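Local coordinates for penicillin-binding protein (Bacillus halodurans, PDB 3TG9), which probably acts as a penicillin-recognising serine hydrolase of the beta-lactamase family, although its natural substrate is not established, at residues Ser81-Ala86 against Val164-Gly169; Ala64-Val69 against Leu74-Pro79; Lys131-Leu136 against Gly156-Gly161; Pro104-Glu109 against Gly225-Ala230; Lys58-Ile63 against Asn179-Ala184. All coordinates share one frame; numbering follows the deposited sequence.

Overall arrangement
The five contacts illustrate how chemistry follows place in one fold. Contacts 2 and 5 lie buried along helix 58-70: contact 5 joins its beginning to helix 172-182 through phenyl rings, and contact 2 lays the following loop across its far end with leucine, valine and phenylalanine. Contacts 1 and 3 share helix 155-168. At the surface, contact 1 adds a hydroxyl-carbonyl bond to an indole-methyl contact, whereas contact 3 is buried and wholly apolar. Contact 4, about 8 Å from contact 3 between centres, buries little surface and depends on one very short hydrogen bond beside the probable active site, where the backbone O of D227 also accepts from K58 of contact 5.

Contact 1: Ser81-Ala86 against Val164-Gly169; sequences SDWLDA and VESVSG
W83 and S166 are joined by the one hydrogen bond that crosses between residues 81-86 and the end of helix 155-168. The hydroxyl OG of S166 donates to the backbone O of W83 over 3.1 Å, meeting the carbonyl at 140° and with a modest tilt from its plane. With OG turned opposite its own backbone N (chi1 -169°), the serine extends its hydroxyl off the helix toward the loop. The same oxygen lies in the plane of the indole at its edge, 3.8 Å from CE3 of W83.

The apolar part belongs to the next helical residue. Methyl CG2 of V167 sits almost squarely over the six-membered ring of W83, 3.3 Å from its centroid and 7° off the ring normal, a close CH-pi contact. Indole and isopropyl group cross at about a right angle, and CE3 and CD2 of W83 are the ring atoms nearest the methyl. Within the beta-lactamase fold this is where the loop between helices 58-70 and 93-98 passes the last turn of helix 155-168, a turn closed by OG and N of S168, both bonded to O of V164. W83 also leans on L74 and T78 of that loop, while V167 reaches L68 of helix 58-70. L84 adds a looser touch, its CD2 lying 4.3 Å from CB of S166, and rests further on L159, L162 and V163.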
# COMPACT_ATOMS: atom_id res chain seq x y z
N SER B 81 35.84 1.73 4.83
CA SER B 81 36.35 2.65 3.82
C SER B 81 36.81 1.90 2.58
O SER B 81 36.76 2.42 1.47
CB SER B 81 37.52 3.44 4.39
OG SER B 81 38.52 2.56 4.88
N ASP B 82 37.28 0.67 2.77
CA ASP B 82 37.75 -0.15 1.65
C ASP B 82 36.71 -0.35 0.55
O ASP B 82 37.06 -0.43 -0.62
CB ASP B 82 38.24 -1.51 2.14
CG ASP B 82 39.73 -1.53 2.42
OD1 ASP B 82 40.29 -0.48 2.79
OD2 ASP B 82 40.34 -2.62 2.26
N TRP B 83 35.44 -0.43 0.94
CA TRP B 83 34.39 -0.83 -0.01
C TRP B 83 33.28 0.20 -0.23
O TRP B 83 32.60 0.16 -1.26
CB TRP B 83 33.78 -2.16 0.42
CG TRP B 83 34.71 -3.32 0.27
CD1 TRP B 83 35.52 -3.84 1.24
CD2 TRP B 83 34.95 -4.09 -0.91
NE1 TRP B 83 36.24 -4.90 0.73
CE2 TRP B 83 35.90 -5.08 -0.58
CE3 TRP B 83 34.44 -4.05 -2.21
CZ2 TRP B 83 36.36 -6.01 -1.51
CZ3 TRP B 83 34.89 -4.98 -3.14
CH2 TRP B 83 35.84 -5.95 -2.78
N LEU B 84 33.10 1.12 0.72
CA LEU B 84 32.07 2.15 0.58
C LEU B 84 32.69 3.55 0.57
O LEU B 84 33.71 3.79 1.22
CB LEU B 84 31.04 2.05 1.70
CG LEU B 84 30.42 0.68 2.00
CD1 LEU B 84 29.28 0.81 2.99
CD2 LEU B 84 29.95 0.01 0.72
N ASP B 85 32.07 4.47 -0.17
CA ASP B 85 32.53 5.85 -0.23
C ASP B 85 32.20 6.58 1.07
O ASP B 85 33.07 7.19 1.68
CB ASP B 85 31.88 6.60 -1.40
CG ASP B 85 32.36 6.11 -2.75
OD1 ASP B 85 33.53 5.67 -2.84
OD2 ASP B 85 31.57 6.16 -3.72
N ALA B 86 30.93 6.52 1.47
CA ALA B 86 30.51 7.16 2.71
C ALA B 86 31.44 6.75 3.84
O ALA B 86 31.50 5.58 4.20
CB ALA B 86 29.07 6.79 3.03
N VAL B 164 27.98 -6.04 0.73
CA VAL B 164 27.66 -7.24 -0.02
C VAL B 164 27.47 -6.92 -1.50
O VAL B 164 27.92 -7.67 -2.36
CB VAL B 164 26.40 -7.94 0.52
CG1 VAL B 164 25.90 -9.00 -0.47
CG2 VAL B 164 26.67 -8.57 1.87
N GLU B 165 26.81 -5.80 -1.77
CA GLU B 165 26.54 -5.38 -3.14
C GLU B 165 27.83 -4.97 -3.83
O GLU B 165 28.10 -5.36 -4.98
CB GLU B 165 25.55 -4.21 -3.16
CG GLU B 165 24.13 -4.60 -2.77
CD GLU B 165 23.14 -3.46 -2.92
OE1 GLU B 165 23.56 -2.28 -2.96
OE2 GLU B 165 21.93 -3.75 -2.99
N SER B 166 28.62 -4.18 -3.12
CA SER B 166 29.86 -3.63 -3.66
C SER B 166 30.88 -4.72 -3.96
O SER B 166 31.64 -4.63 -4.93
CB SER B 166 30.44 -2.61 -2.68
OG SER B 166 31.50 -1.88 -3.27
N VAL B 167 30.89 -5.75 -3.12
CA VAL B 167 31.81 -6.87 -3.28
C VAL B 167 31.31 -7.88 -4.31
O VAL B 167 32.10 -8.46 -5.05
CB VAL B 167 32.02 -7.62 -1.94
CG1 VAL B 167 32.76 -8.93 -2.16
CG2 VAL B 167 32.76 -6.74 -0.93
N SER B 168 30.00 -8.10 -4.34
CA SER B 168 29.43 -9.10 -5.22
C SER B 168 29.09 -8.54 -6.60
O SER B 168 29.22 -9.23 -7.61
CB SER B 168 28.19 -9.73 -4.59
OG SER B 168 27.11 -8.81 -4.56
N GLY B 169 28.63 -7.29 -6.65
CA GLY B 169 28.28 -6.68 -7.92
C GLY B 169 26.82 -6.88 -8.28
O GLY B 169 26.33 -6.30 -9.23

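Contact 2: Ala64-Val69 against Leu74-Pro79; sequences AICQLV and LSFDTP
L74 lies against V69 where the loop that follows helix 58-70 passes across its C-terminal end, in the helical part of the beta-lactamase fold. The leucine's CG stands opposite its backbone N (chi1 172°), which points the side chain back along the helix, toward L68 and I65. Methyl CD2 does most of the touching: it lies 3.9 Å from CB of L68 and 3.9 Å from CG2 of V69, with the branches of I65 slightly farther off. Beyond the helix, L74 also packs on I93, so that it is held between two helices.

V69 serves both of the other large residues. Its backbone approaches L74 directly, CA standing 2.9 Å from O of L74 in a CA-H...O contact that is nearly straight at the hydrogen. Its isopropyl group meets F76 at about a right angle. Methyl CG2 hovers 3.6 Å above the plane of that phenyl ring, offset toward the rim, in a CH-pi contact.

F76 is approached from a second direction by sulfur: SG of C66 comes to its edge, 3.8 Å from CZ, a sulfur-aromatic contact. Y254, K257 and L97 add further packing to this ring. Just beyond L74, a type I turn from S75 to T78 carries the loop away; O of S75 accepts both N and OG1 of T78 from the same face of its carbonyl plane, OG1 at 2.7 Å.

One water bridges the two backbones, donating to O of V69 and to O of L74, each at 2.8 Å.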
# COMPACT_ATOMS: atom_id res chain seq x y z
N ALA B 64 25.55 -13.89 4.56
CA ALA B 64 26.06 -13.45 3.26
C ALA B 64 27.46 -12.86 3.41
O ALA B 64 28.35 -13.14 2.61
CB ALA B 64 25.12 -12.44 2.63
N ILE B 65 27.64 -12.03 4.43
CA ILE B 65 28.92 -11.36 4.66
C ILE B 65 30.01 -12.38 5.00
O ILE B 65 31.16 -12.24 4.57
CB ILE B 65 28.83 -10.34 5.80
CG1 ILE B 65 28.17 -9.05 5.31
CG2 ILE B 65 30.22 -10.04 6.36
CD1 ILE B 65 29.02 -8.28 4.32
N CYS B 66 29.63 -13.41 5.75
CA CYS B 66 30.57 -14.47 6.09
C CYS B 66 30.95 -15.27 4.85
O CYS B 66 32.10 -15.69 4.72
CB CYS B 66 29.97 -15.39 7.16
SG CYS B 66 29.82 -14.57 8.75
N GLN B 67 30.01 -15.48 3.93
CA GLN B 67 30.30 -16.22 2.71
C GLN B 67 31.34 -15.51 1.86
O GLN B 67 32.17 -16.16 1.21
CB GLN B 67 29.04 -16.43 1.87
CG GLN B 67 28.02 -17.35 2.47
CD GLN B 67 26.79 -17.45 1.59
OE1 GLN B 67 26.47 -16.52 0.86
NE2 GLN B 67 26.10 -18.59 1.66
N LEU B 68 31.29 -14.19 1.85
CA LEU B 68 32.28 -13.40 1.12
C LEU B 68 33.64 -13.54 1.79
O LEU B 68 34.67 -13.60 1.12
CB LEU B 68 31.86 -11.93 1.07
CG LEU B 68 30.54 -11.65 0.35
CD1 LEU B 68 30.25 -10.17 0.38
CD2 LEU B 68 30.57 -12.17 -1.07
N VAL B 69 33.65 -13.58 3.11
CA VAL B 69 34.90 -13.80 3.84
C VAL B 69 35.42 -15.20 3.55
O VAL B 69 36.58 -15.37 3.18
CB VAL B 69 34.74 -13.54 5.35
CG1 VAL B 69 36.06 -13.82 6.08
CG2 VAL B 69 34.28 -12.11 5.59
N LEU B 74 36.80 -10.98 1.07
CA LEU B 74 36.59 -10.03 2.15
C LEU B 74 37.02 -10.64 3.48
O LEU B 74 37.07 -11.86 3.62
CB LEU B 74 35.11 -9.67 2.21
CG LEU B 74 34.53 -8.84 3.35
CD1 LEU B 74 34.84 -7.35 3.18
CD2 LEU B 74 33.03 -9.07 3.41
N SER B 75 37.34 -9.79 4.46
CA SER B 75 37.71 -10.25 5.80
C SER B 75 37.01 -9.43 6.90
O SER B 75 36.57 -8.32 6.65
CB SER B 75 39.23 -10.19 5.99
OG SER B 75 39.64 -8.91 6.43
N PHE B 76 36.93 -9.99 8.11
CA PHE B 76 36.21 -9.33 9.19
C PHE B 76 36.95 -8.11 9.74
O PHE B 76 36.40 -7.33 10.52
CB PHE B 76 35.91 -10.31 10.33
CG PHE B 76 35.07 -11.49 9.91
CD1 PHE B 76 33.81 -11.30 9.37
CD2 PHE B 76 35.53 -12.78 10.08
CE1 PHE B 76 33.03 -12.38 8.99
CE2 PHE B 76 34.75 -13.87 9.71
CZ PHE B 76 33.51 -13.67 9.16
N ASP B 77 38.21 -7.95 9.32
CA ASP B 77 39.04 -6.82 9.75
C ASP B 77 39.03 -5.71 8.71
O ASP B 77 39.49 -4.59 8.97
CB ASP B 77 40.47 -7.28 9.99
CG ASP B 77 40.62 -8.07 11.26
OD1 ASP B 77 39.89 -7.76 12.23
OD2 ASP B 77 41.46 -9.00 11.29
N THR B 78 38.53 -6.04 7.53
CA THR B 78 38.45 -5.09 6.43
C THR B 78 37.74 -3.83 6.90
O THR B 78 36.68 -3.90 7.51
CB THR B 78 37.68 -5.69 5.25
OG1 THR B 78 38.22 -6.99 4.95
CG2 THR B 78 37.77 -4.79 4.03
N PRO B 79 38.35 -2.66 6.64
CA PRO B 79 37.73 -1.37 6.98
C PRO B 79 36.59 -1.05 6.04
O PRO B 79 36.64 -1.42 4.86
CB PRO B 79 38.87 -0.37 6.78
CG PRO B 79 40.13 -1.19 6.76
CD PRO B 79 39.72 -2.49 6.14
O HOH W 1 38.96 -13.87 3.28

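Contact 3: Lys131-Leu136 against Gly156-Gly161; sequences KDFLPL and GFILLG
The backbones of residues 131-136 and helix 155-168 come nearest at F133 and I158, whose CA atoms are 7.4 Å apart. The first segment has helical backbone angles but an irregular bonding pattern, N of L134 bonding to O of K131 and N of L136 to O of F133. The distance between the backbones is bridged by side chains alone.

F133 and I158 point at each other and cross at about a right angle. Methyl CD1 of I158 lies 3.9 Å above the plane of the F133 ring, displaced toward the rim, and comes as near as 3.9 Å to CG of F133; this is a CH-pi contact over the face. The isoleucine's other branch, CG2, meets CB of F133 at 4.0 Å. With CG1 opposite the carbonyl carbon (chi1 -67°), CD1 reaches over the ring face while CG2 rests against CB of F133.

In the beta-lactamase fold, helix 155-168 borders the probable active site, and here the helically wound segment 131-136 packs on one side of it. F133 also makes an edge-to-face contact with Y106, and I158 touches D227. A second apolar pair lies one residue further along both segments: CD2 of L134 meets CD2 of L159 at 4.1 Å, the two side chains again crossing at about a right angle, and L159 also touches L96 of helix 93-98.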
# COMPACT_ATOMS: atom_id res chain seq x y z
N LYS B 131 21.03 1.88 -0.99
CA LYS B 131 21.64 3.21 -1.01
C LYS B 131 20.64 4.30 -0.66
O LYS B 131 21.02 5.38 -0.22
CB LYS B 131 22.33 3.50 -2.35
CG LYS B 131 21.95 2.57 -3.49
CD LYS B 131 20.82 3.14 -4.32
CE LYS B 131 21.13 4.56 -4.76
NZ LYS B 131 22.45 4.63 -5.45
N ASP B 132 19.35 4.01 -0.83
CA ASP B 132 18.32 5.01 -0.56
C ASP B 132 18.27 5.34 0.94
O ASP B 132 17.73 6.38 1.33
CB ASP B 132 16.95 4.55 -1.07
CG ASP B 132 16.91 4.41 -2.58
OD1 ASP B 132 17.54 5.24 -3.27
OD2 ASP B 132 16.25 3.48 -3.08
N PHE B 133 18.83 4.47 1.76
CA PHE B 133 18.85 4.71 3.20
C PHE B 133 20.00 5.64 3.61
O PHE B 133 19.94 6.27 4.66
CB PHE B 133 18.94 3.39 3.97
CG PHE B 133 17.70 2.54 3.87
CD1 PHE B 133 16.82 2.43 4.94
CD2 PHE B 133 17.42 1.83 2.70
CE1 PHE B 133 15.69 1.64 4.85
CE2 PHE B 133 16.29 1.05 2.61
CZ PHE B 133 15.42 0.95 3.68
N LEU B 134 21.04 5.71 2.79
CA LEU B 134 22.26 6.44 3.15
C LEU B 134 22.03 7.88 3.64
O LEU B 134 22.54 8.27 4.69
CB LEU B 134 23.26 6.45 1.99
CG LEU B 134 24.15 5.21 1.90
CD1 LEU B 134 24.82 5.15 0.53
CD2 LEU B 134 25.19 5.18 3.05
N PRO B 135 21.25 8.67 2.87
CA PRO B 135 21.03 10.06 3.26
C PRO B 135 20.41 10.17 4.65
O PRO B 135 20.58 11.20 5.31
CB PRO B 135 20.03 10.57 2.22
CG PRO B 135 20.23 9.69 1.04
CD PRO B 135 20.57 8.34 1.61
N LEU B 136 19.71 9.13 5.09
CA LEU B 136 18.98 9.15 6.37
C LEU B 136 19.89 9.12 7.60
O LEU B 136 19.42 9.30 8.72
CB LEU B 136 17.99 7.98 6.45
CG LEU B 136 16.92 7.88 5.36
CD1 LEU B 136 16.01 6.69 5.61
CD2 LEU B 136 16.12 9.17 5.27
N GLY B 156 23.74 0.15 10.59
CA GLY B 156 24.92 -0.69 10.53
C GLY B 156 24.72 -1.91 9.65
O GLY B 156 25.67 -2.40 9.03
N PHE B 157 23.50 -2.42 9.60
CA PHE B 157 23.23 -3.57 8.73
C PHE B 157 22.87 -3.16 7.31
O PHE B 157 23.00 -3.96 6.39
CB PHE B 157 22.23 -4.54 9.36
CG PHE B 157 22.89 -5.62 10.17
CD1 PHE B 157 23.55 -5.30 11.35
CD2 PHE B 157 22.88 -6.93 9.74
CE1 PHE B 157 24.19 -6.29 12.10
CE2 PHE B 157 23.52 -7.93 10.48
CZ PHE B 157 24.17 -7.60 11.66
N ILE B 158 22.43 -1.92 7.14
CA ILE B 158 22.33 -1.34 5.80
C ILE B 158 23.73 -1.26 5.20
O ILE B 158 23.95 -1.69 4.07
CB ILE B 158 21.74 0.09 5.81
CG1 ILE B 158 20.27 0.06 6.24
CG2 ILE B 158 21.88 0.71 4.43
CD1 ILE B 158 19.38 -0.67 5.26
N LEU B 159 24.68 -0.72 5.97
CA LEU B 159 26.06 -0.60 5.51
C LEU B 159 26.65 -1.95 5.10
O LEU B 159 27.33 -2.06 4.08
CB LEU B 159 26.94 0.07 6.58
CG LEU B 159 26.58 1.53 6.89
CD1 LEU B 159 27.33 2.06 8.11
CD2 LEU B 159 26.82 2.42 5.68
N LEU B 160 26.37 -2.99 5.89
CA LEU B 160 26.79 -4.33 5.52
C LEU B 160 26.16 -4.77 4.18
O LEU B 160 26.82 -5.39 3.35
CB LEU B 160 26.46 -5.33 6.63
CG LEU B 160 27.35 -5.35 7.90
CD1 LEU B 160 26.77 -6.28 8.95
CD2 LEU B 160 28.79 -5.73 7.58
N GLY B 161 24.90 -4.43 3.98
CA GLY B 161 24.23 -4.75 2.73
C GLY B 161 24.92 -4.09 1.54
O GLY B 161 25.09 -4.70 0.48

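Contact 4: Pro104-Glu109 against Gly225-Ala230; sequences PDYFDE and GSDGGA
Beside the probable active site of this beta-lactamase family member, Y106 reaches from one loop to D227 in another. Hydroxyl OH of Y106 donates to OD2 of D227 at 2.5 Å, a very short hydrogen bond and the sole direct contact between the two segments. The side chains approach from opposite directions. OD2 lies close to the plane of the tyrosine ring, at its edge and 3.5 Å from CZ of Y106, whereas the carboxylate as a whole is rotated 45° against that ring. In both residues CG is tucked between backbone N and carbonyl carbon, with chi1 near +70°; with the bonds to CB already directed at the other loop, this torsion carries OH and carboxylate onward to each other.

Further bonds shape the two loops. D105 makes an Asx turn: its OD1 accepts N of F107 at 3.2 Å, the donor standing well above the carboxylate plane. The same carboxylate binds the backbone N atoms of A155 and N154, which fastens this loop to the start of helix 155-168.

On the D227 side, N of G225 bonds to O of G228 at 2.7 Å, holding residues 225-228 in a tight curve. The backbone O of D227 accepts from NZ of K58. That lysine, with S55, Y152 and N154, fits the SxxK and YxN motifs of penicillin-binding proteins and serine beta-lactamases.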
# COMPACT_ATOMS: atom_id res chain seq x y z
N PRO B 104 26.08 6.36 13.24
CA PRO B 104 24.75 6.88 13.54
C PRO B 104 23.70 5.98 12.89
O PRO B 104 23.98 5.36 11.87
CB PRO B 104 24.75 8.25 12.85
CG PRO B 104 25.73 8.10 11.73
CD PRO B 104 26.77 7.13 12.20
N ASP B 105 22.52 5.91 13.50
CA ASP B 105 21.44 5.06 13.02
C ASP B 105 20.36 5.96 12.44
O ASP B 105 20.28 7.13 12.80
CB ASP B 105 20.88 4.28 14.21
CG ASP B 105 20.15 3.01 13.80
OD1 ASP B 105 19.76 2.88 12.62
OD2 ASP B 105 19.98 2.14 14.69
N TYR B 106 19.53 5.43 11.54
CA TYR B 106 18.37 6.20 11.10
C TYR B 106 17.16 5.88 11.99
O TYR B 106 16.14 6.56 11.95
CB TYR B 106 18.05 5.95 9.62
CG TYR B 106 17.52 4.56 9.31
CD1 TYR B 106 16.15 4.35 9.14
CD2 TYR B 106 18.37 3.48 9.16
CE1 TYR B 106 15.65 3.09 8.84
CE2 TYR B 106 17.88 2.22 8.86
CZ TYR B 106 16.52 2.03 8.70
OH TYR B 106 16.03 0.77 8.41
N PHE B 107 17.31 4.85 12.82
CA PHE B 107 16.25 4.40 13.72
C PHE B 107 16.88 3.74 14.95
O PHE B 107 17.10 2.52 14.98
CB PHE B 107 15.30 3.42 13.00
CG PHE B 107 14.08 3.06 13.80
CD1 PHE B 107 13.17 4.03 14.18
CD2 PHE B 107 13.83 1.74 14.17
CE1 PHE B 107 12.04 3.70 14.93
CE2 PHE B 107 12.71 1.40 14.91
CZ PHE B 107 11.81 2.39 15.29
N ASP B 108 17.18 4.56 15.94
CA ASP B 108 17.79 4.08 17.18
C ASP B 108 16.71 3.53 18.10
O ASP B 108 15.98 4.28 18.74
CB ASP B 108 18.53 5.23 17.88
CG ASP B 108 19.34 4.76 19.06
OD1 ASP B 108 20.32 5.45 19.39
OD2 ASP B 108 19.00 3.72 19.66
N GLU B 109 16.63 2.20 18.15
CA GLU B 109 15.55 1.51 18.85
C GLU B 109 15.63 1.65 20.37
O GLU B 109 14.70 1.29 21.09
CB GLU B 109 15.51 0.04 18.44
CG GLU B 109 15.38 -0.16 16.92
CD GLU B 109 15.06 -1.59 16.52
OE1 GLU B 109 15.48 -2.01 15.41
OE2 GLU B 109 14.39 -2.30 17.31
N GLY B 225 15.21 -5.36 3.26
CA GLY B 225 16.61 -5.12 2.97
C GLY B 225 17.53 -5.81 3.96
O GLY B 225 17.14 -6.75 4.65
N SER B 226 18.77 -5.34 4.02
CA SER B 226 19.81 -5.98 4.80
C SER B 226 19.61 -5.82 6.31
O SER B 226 20.24 -6.52 7.10
CB SER B 226 21.19 -5.46 4.38
OG SER B 226 21.23 -4.04 4.44
N ASP B 227 18.72 -4.91 6.71
CA ASP B 227 18.44 -4.74 8.14
C ASP B 227 17.08 -5.31 8.57
O ASP B 227 16.84 -5.49 9.76
CB ASP B 227 18.58 -3.28 8.56
CG ASP B 227 17.43 -2.42 8.08
OD1 ASP B 227 16.79 -2.74 7.05
OD2 ASP B 227 17.16 -1.40 8.75
N GLY B 228 16.21 -5.61 7.61
CA GLY B 228 14.95 -6.24 7.95
C GLY B 228 13.96 -6.31 6.80
O GLY B 228 14.19 -5.77 5.72
N GLY B 229 12.86 -7.02 7.04
CA GLY B 229 11.73 -6.96 6.13
C GLY B 229 11.61 -8.08 5.11
O GLY B 229 10.72 -8.01 4.26
N ALA B 230 12.47 -9.09 5.17
CA ALA B 230 12.35 -10.22 4.24
C ALA B 230 11.14 -11.09 4.60
O ALA B 230 10.61 -11.00 5.71
CB ALA B 230 13.61 -11.06 4.23

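Contact 5: Lys58-Ile63 against Asn179-Ala184; sequences KLFTAI and NVFQRA
F60 and F181 form the tight part of this contact between helix 58-70 and helix 172-182. Their rings make an offset edge-to-face pair, the edge of F181 toward the face of F60, with planes at 87° and centroids 5.3 Å apart. CE1 of F181 lies 3.5 Å from both CE2 and CD2 of F60. F60 points at the other helix, and with CG opposite its carbonyl carbon (chi1 -48°) its ring meets F181. V176, I53 and Y191 pack round the same ring.

Packing is slacker at I63 and V180, where two methyls, CG2 of I63 and CG2 of V180, meet at 4.0 Å as the side chains cross at a slant. L240 of helix 234-245 also bears on V180 and F60. In the beta-lactamase fold helix 58-70 corresponds to the buried helix that in this family carries the SxxK motif at its start; K58 would be its lysine, and its NZ bonds to Y152 and N154. Helix 172-182 packs against this core helix with its last turn, a wider pi-type one at 179-182. At and just after this turn, Q182 and R183 are exposed, and their side chains do not touch residues 58-63.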
# COMPACT_ATOMS: atom_id res chain seq x y z
N LYS B 58 18.40 -10.03 9.59
CA LYS B 58 19.77 -9.56 9.81
C LYS B 58 20.73 -10.74 9.78
O LYS B 58 21.89 -10.60 9.41
CB LYS B 58 19.90 -8.82 11.14
CG LYS B 58 19.40 -7.39 11.11
CD LYS B 58 19.91 -6.59 12.32
CE LYS B 58 19.60 -5.12 12.15
NZ LYS B 58 18.14 -4.87 12.27
N LEU B 59 20.23 -11.91 10.18
CA LEU B 59 20.99 -13.16 10.13
C LEU B 59 21.43 -13.52 8.71
O LEU B 59 22.55 -14.00 8.51
CB LEU B 59 20.19 -14.32 10.73
CG LEU B 59 20.83 -15.71 10.65
CD1 LEU B 59 22.22 -15.73 11.26
CD2 LEU B 59 19.94 -16.72 11.34
N PHE B 60 20.54 -13.31 7.73
CA PHE B 60 20.84 -13.61 6.34
C PHE B 60 21.93 -12.66 5.85
O PHE B 60 22.76 -13.03 5.02
CB PHE B 60 19.61 -13.45 5.42
CG PHE B 60 18.35 -14.11 5.93
CD1 PHE B 60 18.39 -15.03 6.97
CD2 PHE B 60 17.12 -13.82 5.35
CE1 PHE B 60 17.22 -15.63 7.43
CE2 PHE B 60 15.95 -14.41 5.81
CZ PHE B 60 16.01 -15.32 6.86
N THR B 61 21.90 -11.44 6.35
CA THR B 61 22.93 -10.46 6.00
C THR B 61 24.28 -10.92 6.54
O THR B 61 25.29 -10.85 5.84
CB THR B 61 22.60 -9.07 6.55
OG1 THR B 61 21.29 -8.68 6.10
CG2 THR B 61 23.61 -8.04 6.09
N ALA B 62 24.29 -11.41 7.77
CA ALA B 62 25.53 -11.89 8.39
C ALA B 62 26.04 -13.12 7.66
O ALA B 62 27.24 -13.25 7.40
CB ALA B 62 25.32 -12.19 9.85
N ILE B 63 25.13 -14.03 7.32
CA ILE B 63 25.50 -15.23 6.58
C ILE B 63 26.16 -14.84 5.26
O ILE B 63 27.20 -15.38 4.88
CB ILE B 63 24.27 -16.11 6.30
CG1 ILE B 63 23.66 -16.61 7.61
CG2 ILE B 63 24.64 -17.29 5.40
CD1 ILE B 63 22.46 -17.54 7.40
N ASN B 179 22.36 -17.06 -2.92
CA ASN B 179 23.39 -17.68 -2.09
C ASN B 179 22.92 -18.14 -0.72
O ASN B 179 23.66 -18.82 -0.00
CB ASN B 179 24.57 -16.73 -1.93
CG ASN B 179 25.20 -16.37 -3.25
OD1 ASN B 179 25.85 -17.20 -3.88
ND2 ASN B 179 25.01 -15.14 -3.68
N VAL B 180 21.70 -17.78 -0.35
CA VAL B 180 21.19 -18.17 0.96
C VAL B 180 19.87 -18.92 0.88
O VAL B 180 19.78 -20.05 1.35
CB VAL B 180 21.06 -16.98 1.91
CG1 VAL B 180 20.44 -17.43 3.22
CG2 VAL B 180 22.42 -16.34 2.15
N PHE B 181 18.85 -18.32 0.29
CA PHE B 181 17.57 -19.02 0.16
C PHE B 181 17.69 -20.26 -0.71
O PHE B 181 17.13 -21.30 -0.39
CB PHE B 181 16.47 -18.10 -0.38
CG PHE B 181 16.16 -16.94 0.52
CD1 PHE B 181 16.55 -16.94 1.85
CD2 PHE B 181 15.46 -15.84 0.03
CE1 PHE B 181 16.27 -15.87 2.68
CE2 PHE B 181 15.17 -14.77 0.85
CZ PHE B 181 15.57 -14.77 2.17
N GLN B 182 18.43 -20.15 -1.81
CA GLN B 182 18.49 -21.22 -2.80
C GLN B 182 19.40 -22.30 -2.27
O GLN B 182 19.07 -23.49 -2.30
CB GLN B 182 19.04 -20.69 -4.12
CG GLN B 182 18.68 -21.53 -5.34
CD GLN B 182 17.29 -21.20 -5.88
OE1 GLN B 182 16.31 -21.12 -5.13
NE2 GLN B 182 17.21 -21.01 -7.19
N ARG B 183 20.55 -21.87 -1.77
CA ARG B 183 21.57 -22.75 -1.23
C ARG B 183 21.10 -23.45 0.05
O ARG B 183 21.81 -24.29 0.59
CB ARG B 183 22.85 -21.95 -0.97
CG ARG B 183 24.13 -22.75 -1.01
CD ARG B 183 25.35 -21.84 -0.99
NE ARG B 183 26.48 -22.46 -0.29
CZ ARG B 183 27.68 -21.90 -0.16
NH1 ARG B 183 27.91 -20.70 -0.69
NH2 ARG B 183 28.65 -22.54 0.51
N ALA B 184 19.90 -23.12 0.53
CA ALA B 184 19.35 -23.78 1.72
C ALA B 184 17.96 -24.37 1.49
O ALA B 184 17.30 -24.79 2.44
CB ALA B 184 19.32 -22.82 2.90